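Local atomic coordinates of nitrophorin Cim l NP (PDB entry 2IMQ), a protein that carries nitric oxide on a heme in bed bug saliva and delivers it to the victim during feeding, causing vasodilation. Residues A[162-172]-A[242-253]. Residues are numbered along the deposited sequence; the frame is centred on the assembly and turned at random.
Sequences PSDFLFWIGDL and TDRALYKSGTGK
Leu166, Trp168 and Gly170 pair with Lys248, Leu246 and Arg244 through six backbone hydrogen bonds, which join strands 165-169 and 243-248 as antiparallel neighbours. On the face carrying Trp168 and Leu246, Trp168 CB lies 4.2 Å from Leu246 CB, but the indole (chi1 -166°) leads away and its NE1 bonds to Ser134. Beyond the corner at Gly170, Leu172 reaches toward Leu246, CD1 to CD1 at 3.8 Å, tip to tip, and its side chain crosses that of Arg244 at about a right angle. Bent at chi2 and chi3, Arg244 then turns away to salt bridges with Glu215 and Asp199. On the other face, Ile169 CG2 lies 4.0 Å from Ala245 CB, and the Phe167 ring brings CD2 and CE2 to Tyr247 CB, the Tyr247 side chain leading off toward Ile255 and Pro257.

Where Asp164 precedes one strand and Ser249 follows the other, Ser249 OG, anti to its own backbone N (chi1 177°), donates to a lone pair of Asp164 O at 2.7 Å. Ser249 OG in turn accepts from the backbone N of Thr251, closing an ST turn, and from that of Lys253, so three bonds grip the hydroxyl. Thr251 OG1 reaches Asp164 OD2 at 2.7 Å from above the carboxylate plane, and Lys253 CB packs 3.5 Å from Phe165 CE2. At the opposite end, water 1 donates to Asp243 OD1, which also bonds Ser13, while Asp171 OD2 is held by Asn15.

Strand 243-248 thus closes one edge of a five-stranded sheet, with 165-169 between it and strand 127-135, which runs parallel to 165-169; Phe165, Phe167 and Ala245 pack on strand 274-281 of the second sheet, within the beta-sandwich of this DNase I-like fold.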
loop_
_atom_site.group_PDB
_atom_site.type_symbol
_atom_site.label_atom_id
_atom_site.label_comp_id
_atom_site.label_asym_id
_atom_site.label_seq_id
_atom_site.Cartn_x
_atom_site.Cartn_y
_atom_site.Cartn_z
ATOM N N PRO A 162 -13.164 16.550 0.708
ATOM C CA PRO A 162 -12.069 15.582 0.711
ATOM C C PRO A 162 -11.742 15.121 2.124
ATOM O O PRO A 162 -11.979 15.834 3.114
ATOM C CB PRO A 162 -10.942 16.337 0.062
ATOM C CG PRO A 162 -11.164 17.759 0.404
ATOM C CD PRO A 162 -12.682 17.899 0.373
ATOM N N SER A 163 -11.192 13.914 2.238
ATOM C CA SER A 163 -10.885 13.315 3.533
ATOM C C SER A 163 -9.760 14.079 4.238
ATOM O O SER A 163 -8.958 14.771 3.608
ATOM C CB SER A 163 -10.454 11.842 3.338
ATOM O OG SER A 163 -11.457 11.045 2.699
ATOM N N ASP A 164 -9.668 13.939 5.561
ATOM C CA ASP A 164 -8.611 14.590 6.327
ATOM C C ASP A 164 -7.251 13.883 6.166
ATOM O O ASP A 164 -6.224 14.523 6.065
ATOM C CB ASP A 164 -8.946 14.605 7.812
ATOM C CG ASP A 164 -10.118 15.481 8.108
ATOM O OD1 ASP A 164 -11.261 14.951 8.159
ATOM O OD2 ASP A 164 -9.975 16.718 8.185
ATOM N N PHE A 165 -7.261 12.558 6.208
ATOM C CA PHE A 165 -6.009 11.739 6.077
ATOM C C PHE A 165 -6.210 10.672 5.019
ATOM O O PHE A 165 -7.151 9.872 5.112
ATOM C CB PHE A 165 -5.705 11.069 7.421
ATOM C CG PHE A 165 -5.688 12.031 8.597
ATOM C CD1 PHE A 165 -6.668 11.990 9.546
ATOM C CD2 PHE A 165 -4.669 12.934 8.748
ATOM C CE1 PHE A 165 -6.613 12.879 10.639
ATOM C CE2 PHE A 165 -4.588 13.798 9.814
ATOM C CZ PHE A 165 -5.592 13.776 10.752
ATOM N N LEU A 166 -5.322 10.678 4.032
ATOM C CA LEU A 166 -5.409 9.769 2.914
ATOM C C LEU A 166 -4.125 9.042 2.698
ATOM O O LEU A 166 -3.039 9.624 2.743
ATOM C CB LEU A 166 -5.775 10.479 1.631
ATOM C CG LEU A 166 -7.121 11.227 1.698
ATOM C CD1 LEU A 166 -6.826 12.597 1.934
ATOM C CD2 LEU A 166 -7.920 10.968 0.459
ATOM N N PHE A 167 -4.255 7.761 2.462
ATOM C CA PHE A 167 -3.111 6.867 2.147
ATOM C C PHE A 167 -3.439 6.034 0.928
ATOM O O PHE A 167 -4.553 5.561 0.781
ATOM C CB PHE A 167 -2.842 5.966 3.364
ATOM C CG PHE A 167 -2.545 6.775 4.610
ATOM C CD1 PHE A 167 -3.557 7.136 5.492
ATOM C CD2 PHE A 167 -1.264 7.236 4.865
ATOM C CE1 PHE A 167 -3.259 7.933 6.596
ATOM C CE2 PHE A 167 -0.976 8.038 5.961
ATOM C CZ PHE A 167 -2.000 8.385 6.818
ATOM N N TRP A 168 -2.458 5.838 0.069
ATOM C CA TRP A 168 -2.633 5.033 -1.108
ATOM C C TRP A 168 -1.432 4.107 -1.089
ATOM O O TRP A 168 -0.276 4.541 -1.117
ATOM C CB TRP A 168 -2.587 5.909 -2.354
ATOM C CG TRP A 168 -3.065 5.283 -3.632
ATOM C CD1 TRP A 168 -2.821 4.056 -4.111
ATOM C CD2 TRP A 168 -3.930 5.897 -4.557
ATOM N NE1 TRP A 168 -3.457 3.859 -5.312
ATOM C CE2 TRP A 168 -4.150 4.995 -5.609
ATOM C CE3 TRP A 168 -4.530 7.173 -4.632
ATOM C CZ2 TRP A 168 -4.947 5.298 -6.668
ATOM C CZ3 TRP A 168 -5.328 7.455 -5.716
ATOM C CH2 TRP A 168 -5.527 6.525 -6.697
ATOM N N ILE A 169 -1.723 2.822 -1.030
ATOM C CA ILE A 169 -0.707 1.773 -0.800
ATOM C C ILE A 169 -0.892 0.631 -1.773
ATOM O O ILE A 169 -2.010 0.196 -2.026
ATOM C CB ILE A 169 -0.754 1.248 0.649
ATOM C CG1 ILE A 169 -2.150 0.755 1.040
ATOM C CG2 ILE A 169 -0.259 2.346 1.589
ATOM C CD1 ILE A 169 -2.133 0.075 2.448
ATOM N N GLY A 170 0.219 0.165 -2.321
ATOM C CA GLY A 170 0.197 -0.942 -3.246
ATOM C C GLY A 170 1.245 -0.711 -4.304
ATOM O O GLY A 170 2.031 0.243 -4.267
ATOM N N ASP A 171 1.237 -1.625 -5.250
ATOM C CA ASP A 171 2.093 -1.535 -6.414
ATOM C C ASP A 171 1.364 -0.661 -7.428
ATOM O O ASP A 171 0.318 -1.072 -7.983
ATOM C CB ASP A 171 2.417 -2.905 -6.970
ATOM C CG ASP A 171 3.240 -2.877 -8.226
ATOM O OD1 ASP A 171 3.524 -1.754 -8.729
ATOM O OD2 ASP A 171 3.602 -3.985 -8.685
ATOM N N LEU A 172 1.857 0.551 -7.626
ATOM C CA LEU A 172 1.248 1.544 -8.494
ATOM C C LEU A 172 1.492 1.330 -9.995
ATOM O O LEU A 172 1.042 2.112 -10.797
ATOM C CB LEU A 172 1.726 2.922 -8.119
ATOM C CG LEU A 172 1.585 3.354 -6.640
ATOM C CD1 LEU A 172 2.170 4.727 -6.431
ATOM C CD2 LEU A 172 0.169 3.309 -6.135
ATOM N N THR A 242 8.313 -1.083 -6.488
ATOM C CA THR A 242 6.984 -1.535 -6.894
ATOM C C THR A 242 5.917 -1.150 -5.878
ATOM O O THR A 242 5.112 -0.239 -6.113
ATOM C CB THR A 242 7.025 -2.983 -7.249
ATOM O OG1 THR A 242 7.521 -3.712 -6.145
ATOM C CG2 THR A 242 7.945 -3.200 -8.394
ATOM N N ASP A 243 5.993 -1.717 -4.695
ATOM C CA ASP A 243 5.086 -1.310 -3.584
ATOM C C ASP A 243 5.462 0.077 -3.083
ATOM O O ASP A 243 6.632 0.322 -2.782
ATOM C CB ASP A 243 5.178 -2.319 -2.456
ATOM C CG ASP A 243 4.427 -3.588 -2.818
ATOM O OD1 ASP A 243 3.154 -3.554 -2.706
ATOM O OD2 ASP A 243 4.969 -4.635 -3.265
ATOM N N ARG A 244 4.485 0.965 -2.964
ATOM C CA ARG A 244 4.679 2.319 -2.568
ATOM C C ARG A 244 3.626 2.689 -1.564
ATOM O O ARG A 244 2.541 2.125 -1.525
ATOM C CB ARG A 244 4.582 3.304 -3.773
ATOM C CG ARG A 244 5.326 2.858 -5.014
ATOM C CD ARG A 244 6.845 2.853 -4.910
ATOM N NE ARG A 244 7.425 4.156 -5.097
ATOM C CZ ARG A 244 7.841 4.638 -6.254
ATOM N NH1 ARG A 244 7.780 3.906 -7.369
ATOM N NH2 ARG A 244 8.301 5.888 -6.304
ATOM N N ALA A 245 3.952 3.700 -0.767
ATOM C CA ALA A 245 2.972 4.375 0.107
ATOM C C ALA A 245 2.985 5.843 -0.162
ATOM O O ALA A 245 4.039 6.485 -0.094
ATOM C CB ALA A 245 3.318 4.128 1.588
ATOM N N LEU A 246 1.820 6.375 -0.476
ATOM C CA LEU A 246 1.639 7.795 -0.725
ATOM C C LEU A 246 0.649 8.307 0.308
ATOM O O LEU A 246 -0.252 7.606 0.768
ATOM C CB LEU A 246 1.039 8.051 -2.106
ATOM C CG LEU A 246 1.778 7.475 -3.258
ATOM C CD1 LEU A 246 1.028 7.813 -4.546
ATOM C CD2 LEU A 246 3.238 7.920 -3.296
ATOM N N TYR A 247 0.814 9.573 0.672
ATOM C CA TYR A 247 -0.083 10.213 1.635
ATOM C C TYR A 247 -0.443 11.611 1.236
ATOM O O TYR A 247 0.289 12.258 0.510
ATOM C CB TYR A 247 0.557 10.255 3.028
ATOM C CG TYR A 247 1.788 11.090 3.192
ATOM C CD1 TYR A 247 1.716 12.425 3.665
ATOM C CD2 TYR A 247 3.029 10.618 2.893
ATOM C CE1 TYR A 247 2.868 13.213 3.832
ATOM C CE2 TYR A 247 4.167 11.391 3.092
ATOM C CZ TYR A 247 4.096 12.673 3.537
ATOM O OH TYR A 247 5.289 13.391 3.698
ATOM N N LYS A 248 -1.583 12.057 1.759
ATOM C CA LYS A 248 -2.068 13.403 1.492
ATOM C C LYS A 248 -3.098 13.712 2.545
ATOM O O LYS A 248 -3.757 12.828 3.064
ATOM C CB LYS A 248 -2.775 13.446 0.107
ATOM C CG LYS A 248 -3.069 14.778 -0.517
ATOM C CD LYS A 248 -3.605 14.557 -1.943
ATOM C CE LYS A 248 -3.949 15.897 -2.540
ATOM N NZ LYS A 248 -4.398 15.814 -3.893
ATOM N N SER A 249 -3.339 15.008 2.727
ATOM C CA SER A 249 -4.499 15.525 3.469
ATOM C C SER A 249 -5.293 16.417 2.571
ATOM O O SER A 249 -4.736 17.209 1.858
ATOM C CB SER A 249 -4.075 16.350 4.669
ATOM O OG SER A 249 -5.208 16.931 5.370
ATOM N N GLY A 250 -6.604 16.273 2.650
ATOM C CA GLY A 250 -7.508 17.160 1.964
ATOM C C GLY A 250 -7.791 18.451 2.711
ATOM O O GLY A 250 -8.442 19.341 2.162
ATOM N N THR A 251 -7.317 18.574 3.939
ATOM C CA THR A 251 -7.808 19.623 4.849
ATOM C C THR A 251 -6.700 20.290 5.638
ATOM O O THR A 251 -6.948 20.876 6.716
ATOM C CB THR A 251 -8.846 19.066 5.827
ATOM O OG1 THR A 251 -8.248 17.991 6.564
ATOM C CG2 THR A 251 -10.063 18.515 5.165
ATOM N N GLY A 252 -5.480 20.202 5.155
ATOM C CA GLY A 252 -4.384 20.931 5.721
ATOM C C GLY A 252 -3.836 20.291 6.996
ATOM O O GLY A 252 -3.096 20.947 7.722
ATOM N N LYS A 253 -4.169 19.025 7.253
ATOM C CA LYS A 253 -3.666 18.297 8.424
ATOM C C LYS A 253 -2.249 17.807 8.180
ATOM O O LYS A 253 -1.846 17.506 7.042
ATOM C CB LYS A 253 -4.533 17.120 8.739
ATOM C CG LYS A 253 -5.992 17.362 8.967
ATOM C CD LYS A 253 -6.219 18.309 10.108
ATOM C CE LYS A 253 -7.645 18.331 10.505
ATOM N NZ LYS A 253 -7.870 19.463 11.468
HETATM O O HOH W 1 0.813 -4.473 -3.800
HETATM O O HOH W 2 4.984 1.088 -8.451
#